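PUA domain-containing protein (Thermoplasma acidophilum DSM 1728, PDB 1Q7H) is of uncharacterised function but probably binds RNA through its PUA domain and may act in translation initiation. Local coordinates at residues A39-A53 / I141-P153. Residues are numbered along the deposited sequence; the frame is centred on the assembly and turned at random.
Sequences ASAYYIGGKPMVFQA and IHFPGDELIRAFP
F51 and F152 carry this contact, a worked example of aromatic rings fastening a C-terminal helix to a β-sheet. L148 CB stands over the centre of the F51 ring, 3.7 Å from its centroid. F51 also turns an edge to the face of H142 in a T-shaped pair, centroids 5.0 Å apart and planes at 68°. The F152 ring lies across the hairpin, against strand 40-44, with A41 CB over one face, 3.5 Å from the centroid, and A39 O in its plane at the edge, 3.3 Å from F152 CZ. It meets F51 obliquely, CD2 lying 3.7 Å from F51 CE1. With an alanine in place of F51, a gap would probably open beneath L148 and the H142 ring would lose its edge-on partner. Y43 OH lies 3.4 Å from P153 OXT, at best a weak hydrogen bond, while the P48 ring packs against F152 O.

F51 has its CG anti to the carbonyl carbon (chi1 -62°), which carries the ring off the strand toward the helix. That helix is N-capped by D146, whose OD1 accepts from I149 N at 3.0 Å. Helix 60-65 adds V60 against H142 and Y61 against I149. The hairpin 40-52 belongs to the DUF1947 region; the aromatic cluster of F51, H142 and F152 joins this pre-PUA sheet to the end of strand 136-142 of the PUA sheet and to the C-terminal tail.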
ATOM      1  N   ALA A  39      -4.877 -14.959  -5.133  1.00 63.93           N
ATOM      2  CA  ALA A  39      -5.182 -13.677  -4.519  1.00 53.60           C
ATOM      3  C   ALA A  39      -6.616 -13.293  -4.865  1.00 46.14           C
ATOM      4  O   ALA A  39      -7.169 -13.753  -5.861  1.00 45.32           O
ATOM      5  CB  ALA A  39      -4.218 -12.604  -5.027  1.00 52.60           C
ATOM      6  N   SER A  40      -7.211 -12.458  -4.024  1.00 40.64           N
ATOM      7  CA  SER A  40      -8.568 -11.968  -4.226  1.00 34.59           C
ATOM      8  C   SER A  40      -8.482 -10.449  -4.180  1.00 29.88           C
ATOM      9  O   SER A  40      -7.530  -9.897  -3.629  1.00 27.66           O
ATOM     10  CB  SER A  40      -9.484 -12.461  -3.108  1.00 33.28           C
ATOM     11  OG  SER A  40      -9.456 -13.872  -3.028  1.00 46.59           O
ATOM     12  N   ALA A  41      -9.467  -9.774  -4.755  1.00 23.33           N
ATOM     13  CA  ALA A  41      -9.464  -8.325  -4.746  1.00 22.41           C
ATOM     14  C   ALA A  41     -10.835  -7.801  -4.393  1.00 22.52           C
ATOM     15  O   ALA A  41     -11.849  -8.381  -4.777  1.00 25.52           O
ATOM     16  CB  ALA A  41      -9.027  -7.777  -6.111  1.00 17.48           C
ATOM     17  N   TYR A  42     -10.858  -6.706  -3.644  1.00 20.73           N
ATOM     18  CA  TYR A  42     -12.101  -6.064  -3.250  1.00 19.71           C
ATOM     19  C   TYR A  42     -12.170  -4.742  -4.016  1.00 20.67           C
ATOM     20  O   TYR A  42     -11.275  -3.898  -3.915  1.00 14.76           O
ATOM     21  CB  TYR A  42     -12.100  -5.836  -1.744  1.00 18.98           C
ATOM     22  CG  TYR A  42     -11.991  -7.126  -0.965  1.00 22.68           C
ATOM     23  CD1 TYR A  42     -13.135  -7.807  -0.549  1.00 20.40           C
ATOM     24  CD2 TYR A  42     -10.741  -7.692  -0.682  1.00 20.90           C
ATOM     25  CE1 TYR A  42     -13.042  -9.027   0.132  1.00 20.53           C
ATOM     26  CE2 TYR A  42     -10.638  -8.902  -0.007  1.00 20.82           C
ATOM     27  CZ  TYR A  42     -11.794  -9.567   0.395  1.00 21.31           C
ATOM     28  OH  TYR A  42     -11.701 -10.781   1.038  1.00 20.74           O
ATOM     29  N   TYR A  43     -13.231  -4.589  -4.800  1.00 17.60           N
ATOM     30  CA  TYR A  43     -13.451  -3.416  -5.630  1.00 12.73           C
ATOM     31  C   TYR A  43     -14.444  -2.436  -5.030  1.00 19.38           C
ATOM     32  O   TYR A  43     -15.380  -2.831  -4.327  1.00 16.92           O
ATOM     33  CB  TYR A  43     -14.014  -3.827  -6.993  1.00 13.68           C
ATOM     34  CG  TYR A  43     -13.100  -4.634  -7.892  1.00 19.89           C
ATOM     35  CD1 TYR A  43     -12.613  -4.093  -9.083  1.00 17.40           C
ATOM     36  CD2 TYR A  43     -12.752  -5.948  -7.575  1.00 15.21           C
ATOM     37  CE1 TYR A  43     -11.803  -4.834  -9.932  1.00 23.40           C
ATOM     38  CE2 TYR A  43     -11.944  -6.700  -8.423  1.00 21.79           C
ATOM     39  CZ  TYR A  43     -11.472  -6.136  -9.597  1.00 25.33           C
ATOM     40  OH  TYR A  43     -10.666  -6.871 -10.435  1.00 37.24           O
ATOM     41  N   ILE A  44     -14.222  -1.156  -5.315  1.00 16.23           N
ATOM     42  CA  ILE A  44     -15.126  -0.084  -4.922  1.00 20.48           C
ATOM     43  C   ILE A  44     -15.313   0.661  -6.241  1.00 23.98           C
ATOM     44  O   ILE A  44     -14.346   1.086  -6.865  1.00 26.26           O
ATOM     45  CB  ILE A  44     -14.533   0.885  -3.887  1.00 22.95           C
ATOM     46  CG1 ILE A  44     -14.422   0.203  -2.524  1.00 23.90           C
ATOM     47  CG2 ILE A  44     -15.450   2.103  -3.745  1.00 22.53           C
ATOM     48  CD1 ILE A  44     -13.835   1.092  -1.426  1.00 20.90           C
ATOM     49  N   GLY A  45     -16.551   0.770  -6.696  1.00 28.74           N
ATOM     50  CA  GLY A  45     -16.813   1.459  -7.944  1.00 25.78           C
ATOM     51  C   GLY A  45     -16.009   0.996  -9.147  1.00 25.49           C
ATOM     52  O   GLY A  45     -15.528   1.825  -9.917  1.00 29.31           O
ATOM     53  N   GLY A  46     -15.836  -0.309  -9.323  1.00 21.97           N
ATOM     54  CA  GLY A  46     -15.097  -0.766 -10.490  1.00 26.93           C
ATOM     55  C   GLY A  46     -13.574  -0.772 -10.423  1.00 33.30           C
ATOM     56  O   GLY A  46     -12.921  -1.218 -11.368  1.00 32.29           O
ATOM     57  N   LYS A  47     -12.994  -0.279  -9.333  1.00 28.41           N
ATOM     58  CA  LYS A  47     -11.539  -0.282  -9.205  1.00 27.55           C
ATOM     59  C   LYS A  47     -11.089  -1.179  -8.052  1.00 21.86           C
ATOM     60  O   LYS A  47     -11.740  -1.235  -7.014  1.00 18.80           O
ATOM     61  CB  LYS A  47     -11.010   1.136  -8.973  1.00 31.39           C
ATOM     62  CG  LYS A  47     -10.871   1.983 -10.230  1.00 41.47           C
ATOM     63  CD  LYS A  47      -9.802   3.066 -10.045  1.00 46.82           C
ATOM     64  CE  LYS A  47     -10.260   4.224  -9.156  1.00 49.94           C
ATOM     65  NZ  LYS A  47     -11.007   5.272  -9.921  1.00 48.81           N
ATOM     66  N   PRO A  48      -9.981  -1.916  -8.230  1.00 16.89           N
ATOM     67  CA  PRO A  48      -9.526  -2.777  -7.134  1.00 15.34           C
ATOM     68  C   PRO A  48      -8.978  -1.902  -6.007  1.00 17.06           C
ATOM     69  O   PRO A  48      -8.107  -1.065  -6.234  1.00 18.17           O
ATOM     70  CB  PRO A  48      -8.455  -3.649  -7.801  1.00 15.37           C
ATOM     71  CG  PRO A  48      -7.906  -2.762  -8.878  1.00 14.28           C
ATOM     72  CD  PRO A  48      -9.166  -2.120  -9.442  1.00 12.11           C
HETATM   73  N   MSE A  49      -9.494  -2.097  -4.797  1.00 17.21           N
HETATM   74  CA  MSE A  49      -9.089  -1.295  -3.647  1.00 13.53           C
HETATM   75  C   MSE A  49      -8.267  -2.021  -2.581  1.00 17.33           C
HETATM   76  O   MSE A  49      -7.402  -1.418  -1.938  1.00 16.11           O
HETATM   77  CB  MSE A  49     -10.339  -0.674  -3.026  1.00 18.37           C
HETATM   78  CG  MSE A  49     -11.084   0.237  -3.999  1.00 16.14           C
HETATM   79 SE   MSE A  49     -10.101   1.887  -4.356  1.00 32.05          SE
HETATM   80  CE  MSE A  49     -11.393   2.850  -5.422  1.00 30.59           C
ATOM     81  N   VAL A  50      -8.533  -3.307  -2.383  1.00 13.85           N
ATOM     82  CA  VAL A  50      -7.787  -4.082  -1.400  1.00 15.07           C
ATOM     83  C   VAL A  50      -7.461  -5.451  -1.977  1.00 18.51           C
ATOM     84  O   VAL A  50      -8.338  -6.131  -2.502  1.00 21.78           O
ATOM     85  CB  VAL A  50      -8.588  -4.277  -0.095  1.00 16.59           C
ATOM     86  CG1 VAL A  50      -7.745  -5.014   0.921  1.00 17.74           C
ATOM     87  CG2 VAL A  50      -9.032  -2.934   0.463  1.00 12.92           C
ATOM     88  N   PHE A  51      -6.197  -5.850  -1.888  1.00 14.81           N
ATOM     89  CA  PHE A  51      -5.780  -7.149  -2.393  1.00 19.15           C
ATOM     90  C   PHE A  51      -5.521  -8.093  -1.228  1.00 19.67           C
ATOM     91  O   PHE A  51      -4.989  -7.693  -0.189  1.00 21.54           O
ATOM     92  CB  PHE A  51      -4.485  -7.033  -3.211  1.00 18.16           C
ATOM     93  CG  PHE A  51      -4.609  -6.182  -4.437  1.00 17.17           C
ATOM     94  CD1 PHE A  51      -5.386  -6.596  -5.511  1.00 19.09           C
ATOM     95  CD2 PHE A  51      -3.939  -4.965  -4.522  1.00 18.51           C
ATOM     96  CE1 PHE A  51      -5.499  -5.806  -6.666  1.00 21.85           C
ATOM     97  CE2 PHE A  51      -4.044  -4.172  -5.669  1.00 23.22           C
ATOM     98  CZ  PHE A  51      -4.828  -4.596  -6.743  1.00 21.07           C
ATOM     99  N   GLN A  52      -5.913  -9.344  -1.407  1.00 22.06           N
ATOM    100  CA  GLN A  52      -5.680 -10.374  -0.412  1.00 28.94           C
ATOM    101  C   GLN A  52      -4.613 -11.246  -1.065  1.00 31.57           C
ATOM    102  O   GLN A  52      -4.919 -12.105  -1.881  1.00 35.91           O
ATOM    103  CB  GLN A  52      -6.953 -11.182  -0.175  1.00 28.35           C
ATOM    104  CG  GLN A  52      -6.810 -12.360   0.785  1.00 36.16           C
ATOM    105  CD  GLN A  52      -6.454 -11.949   2.206  1.00 38.54           C
ATOM    106  OE1 GLN A  52      -5.285 -11.759   2.538  1.00 44.75           O
ATOM    107  NE2 GLN A  52      -7.470 -11.806   3.054  1.00 41.12           N
ATOM    108  N   ALA A  53      -3.356 -10.983  -0.740  1.00 37.04           N
ATOM    109  CA  ALA A  53      -2.241 -11.744  -1.295  1.00 41.21           C
ATOM    110  C   ALA A  53      -1.280 -11.970  -0.142  1.00 43.92           C
ATOM    111  O   ALA A  53      -0.218 -11.349  -0.069  1.00 47.88           O
ATOM    112  CB  ALA A  53      -1.568 -10.948  -2.403  1.00 39.48           C
ATOM    113  N   ILE A 141       5.937  -4.283  -2.376  1.00 15.47           N
ATOM    114  CA  ILE A 141       5.061  -5.428  -2.612  1.00 16.18           C
ATOM    115  C   ILE A 141       3.877  -5.133  -3.535  1.00 18.72           C
ATOM    116  O   ILE A 141       3.165  -6.049  -3.957  1.00 20.11           O
ATOM    117  CB  ILE A 141       4.531  -6.019  -1.287  1.00 15.93           C
ATOM    118  CG1 ILE A 141       3.722  -4.968  -0.524  1.00 21.71           C
ATOM    119  CG2 ILE A 141       5.698  -6.515  -0.434  1.00 14.32           C
ATOM    120  CD1 ILE A 141       3.111  -5.504   0.756  1.00 26.35           C
ATOM    121  N   HIS A 142       3.652  -3.859  -3.833  1.00 17.50           N
ATOM    122  CA  HIS A 142       2.586  -3.480  -4.750  1.00 13.20           C
ATOM    123  C   HIS A 142       2.897  -2.134  -5.365  1.00 17.84           C
ATOM    124  O   HIS A 142       3.276  -1.191  -4.668  1.00 17.21           O
ATOM    125  CB  HIS A 142       1.215  -3.404  -4.067  1.00 13.21           C
ATOM    126  CG  HIS A 142       0.137  -2.881  -4.971  1.00 13.86           C
ATOM    127  ND1 HIS A 142      -0.688  -1.833  -4.623  1.00 18.49           N
ATOM    128  CD2 HIS A 142      -0.181  -3.200  -6.247  1.00 12.16           C
ATOM    129  CE1 HIS A 142      -1.462  -1.523  -5.648  1.00 11.87           C
ATOM    130  NE2 HIS A 142      -1.172  -2.337  -6.649  1.00 18.43           N
ATOM    131  N   PHE A 143       2.727  -2.046  -6.678  1.00 13.72           N
ATOM    132  CA  PHE A 143       2.997  -0.813  -7.398  1.00 13.75           C
ATOM    133  C   PHE A 143       2.102  -0.788  -8.624  1.00 16.50           C
ATOM    134  O   PHE A 143       1.539  -1.812  -9.000  1.00 18.28           O
ATOM    135  CB  PHE A 143       4.483  -0.747  -7.778  1.00 15.95           C
ATOM    136  CG  PHE A 143       4.958  -1.923  -8.581  1.00 13.95           C
ATOM    137  CD1 PHE A 143       5.021  -1.857  -9.969  1.00 17.46           C
ATOM    138  CD2 PHE A 143       5.328  -3.104  -7.949  1.00 16.52           C
ATOM    139  CE1 PHE A 143       5.446  -2.954 -10.717  1.00 15.21           C
ATOM    140  CE2 PHE A 143       5.753  -4.211  -8.697  1.00 16.18           C
ATOM    141  CZ  PHE A 143       5.810  -4.129 -10.081  1.00 13.34           C
ATOM    142  N   PRO A 144       1.967   0.378  -9.277  1.00 16.85           N
ATOM    143  CA  PRO A 144       1.103   0.451 -10.457  1.00 17.13           C
ATOM    144  C   PRO A 144       1.474  -0.516 -11.584  1.00 19.50           C
ATOM    145  O   PRO A 144       2.645  -0.679 -11.919  1.00 16.79           O
ATOM    146  CB  PRO A 144       1.228   1.911 -10.888  1.00 20.15           C
ATOM    147  CG  PRO A 144       1.575   2.633  -9.600  1.00 18.20           C
ATOM    148  CD  PRO A 144       2.589   1.685  -9.005  1.00 14.95           C
ATOM    149  N   GLY A 145       0.462  -1.148 -12.168  1.00 14.37           N
ATOM    150  CA  GLY A 145       0.697  -2.064 -13.268  1.00 21.06           C
ATOM    151  C   GLY A 145       1.363  -3.377 -12.907  1.00 26.22           C
ATOM    152  O   GLY A 145       1.772  -4.123 -13.796  1.00 29.11           O
ATOM    153  N   ASP A 146       1.477  -3.677 -11.616  1.00 23.57           N
ATOM    154  CA  ASP A 146       2.103  -4.923 -11.209  1.00 19.54           C
ATOM    155  C   ASP A 146       1.166  -6.110 -11.478  1.00 21.84           C
ATOM    156  O   ASP A 146       0.131  -5.954 -12.115  1.00 25.32           O
ATOM    157  CB  ASP A 146       2.500  -4.854  -9.731  1.00 17.83           C
ATOM    158  CG  ASP A 146       1.311  -4.814  -8.798  1.00 18.38           C
ATOM    159  OD1 ASP A 146       0.160  -4.712  -9.275  1.00 19.41           O
ATOM    160  OD2 ASP A 146       1.534  -4.884  -7.572  1.00 17.85           O
ATOM    161  N   GLU A 147       1.532  -7.292 -10.999  1.00 25.56           N
ATOM    162  CA  GLU A 147       0.723  -8.486 -11.222  1.00 29.16           C
ATOM    163  C   GLU A 147      -0.666  -8.411 -10.610  1.00 27.88           C
ATOM    164  O   GLU A 147      -1.625  -8.923 -11.182  1.00 27.25           O
ATOM    165  CB  GLU A 147       1.448  -9.729 -10.696  1.00 36.85           C
ATOM    166  CG  GLU A 147       2.074  -9.548  -9.317  1.00 58.32           C
ATOM    167  CD  GLU A 147       2.444 -10.870  -8.655  1.00 65.49           C
ATOM    168  OE1 GLU A 147       3.075 -11.720  -9.322  1.00 69.89           O
ATOM    169  OE2 GLU A 147       2.107 -11.053  -7.463  1.00 69.53           O
ATOM    170  N   LEU A 148      -0.783  -7.778  -9.449  1.00 25.70           N
ATOM    171  CA  LEU A 148      -2.084  -7.658  -8.808  1.00 25.41           C
ATOM    172  C   LEU A 148      -3.037  -6.834  -9.671  1.00 27.70           C
ATOM    173  O   LEU A 148      -4.198  -7.203  -9.851  1.00 26.64           O
ATOM    174  CB  LEU A 148      -1.931  -7.030  -7.419  1.00 23.00           C
ATOM    175  CG  LEU A 148      -1.127  -7.910  -6.455  1.00 28.78           C
ATOM    176  CD1 LEU A 148      -0.834  -7.187  -5.145  1.00 22.98           C
ATOM    177  CD2 LEU A 148      -1.912  -9.181  -6.203  1.00 29.35           C
ATOM    178  N   ILE A 149      -2.544  -5.729 -10.218  1.00 25.98           N
ATOM    179  CA  ILE A 149      -3.370  -4.872 -11.058  1.00 25.22           C
ATOM    180  C   ILE A 149      -3.665  -5.494 -12.423  1.00 26.89           C
ATOM    181  O   ILE A 149      -4.748  -5.299 -12.968  1.00 22.14           O
ATOM    182  CB  ILE A 149      -2.711  -3.467 -11.221  1.00 28.77           C
ATOM    183  CG1 ILE A 149      -3.104  -2.595 -10.026  1.00 23.21           C
ATOM    184  CG2 ILE A 149      -3.142  -2.796 -12.535  1.00 16.65           C
ATOM    185  CD1 ILE A 149      -2.410  -1.270  -9.993  1.00 38.09           C
ATOM    186  N   ARG A 150      -2.713  -6.243 -12.974  1.00 27.87           N
ATOM    187  CA  ARG A 150      -2.931  -6.884 -14.267  1.00 29.51           C
ATOM    188  C   ARG A 150      -3.929  -8.024 -14.093  1.00 28.71           C
ATOM    189  O   ARG A 150      -4.709  -8.322 -14.996  1.00 29.72           O
ATOM    190  CB  ARG A 150      -1.621  -7.432 -14.853  1.00 31.66           C
ATOM    191  CG  ARG A 150      -0.593  -6.367 -15.245  1.00 42.29           C
ATOM    192  CD  ARG A 150       0.553  -6.969 -16.067  1.00 46.03           C
ATOM    193  NE  ARG A 150       1.226  -8.075 -15.378  1.00 51.42           N
ATOM    194  CZ  ARG A 150       2.262  -7.938 -14.551  1.00 52.59           C
ATOM    195  NH1 ARG A 150       2.770  -6.736 -14.299  1.00 50.04           N
ATOM    196  NH2 ARG A 150       2.784  -9.009 -13.963  1.00 50.28           N
ATOM    197  N   ALA A 151      -3.915  -8.648 -12.920  1.00 27.95           N
ATOM    198  CA  ALA A 151      -4.827  -9.750 -12.635  1.00 26.32           C
ATOM    199  C   ALA A 151      -6.237  -9.282 -12.272  1.00 32.57           C
ATOM    200  O   ALA A 151      -7.206 -10.013 -12.469  1.00 33.80           O
ATOM    201  CB  ALA A 151      -4.273 -10.599 -11.514  1.00 24.03           C
ATOM    202  N   PHE A 152      -6.358  -8.071 -11.739  1.00 30.62           N
ATOM    203  CA  PHE A 152      -7.663  -7.559 -11.345  1.00 32.00           C
ATOM    204  C   PHE A 152      -7.995  -6.254 -12.025  1.00 35.97           C
ATOM    205  O   PHE A 152      -8.037  -5.203 -11.388  1.00 39.47           O
ATOM    206  CB  PHE A 152      -7.707  -7.384  -9.834  1.00 28.63           C
ATOM    207  CG  PHE A 152      -7.571  -8.667  -9.089  1.00 25.03           C
ATOM    208  CD1 PHE A 152      -8.601  -9.600  -9.103  1.00 27.67           C
ATOM    209  CD2 PHE A 152      -6.394  -8.972  -8.420  1.00 25.75           C
ATOM    210  CE1 PHE A 152      -8.462 -10.825  -8.459  1.00 24.69           C
ATOM    211  CE2 PHE A 152      -6.237 -10.187  -7.775  1.00 23.27           C
ATOM    212  CZ  PHE A 152      -7.279 -11.122  -7.797  1.00 30.15           C
ATOM    213  N   PRO A 153      -8.244  -6.305 -13.339  1.00 43.32           N
ATOM    214  CA  PRO A 153      -8.578  -5.121 -14.134  1.00 48.21           C
ATOM    215  C   PRO A 153      -9.717  -4.338 -13.495  1.00 55.59           C
ATOM    216  O   PRO A 153      -9.537  -3.118 -13.288  1.00 62.90           O
ATOM    217  CB  PRO A 153      -8.967  -5.714 -15.483  1.00 48.55           C
ATOM    218  CG  PRO A 153      -8.113  -6.945 -15.560  1.00 47.75           C
ATOM    219  CD  PRO A 153      -8.263  -7.518 -14.175  1.00 45.58           C
ATOM    220  OXT PRO A 153     -10.771  -4.956 -13.210  1.00 58.32           O
TER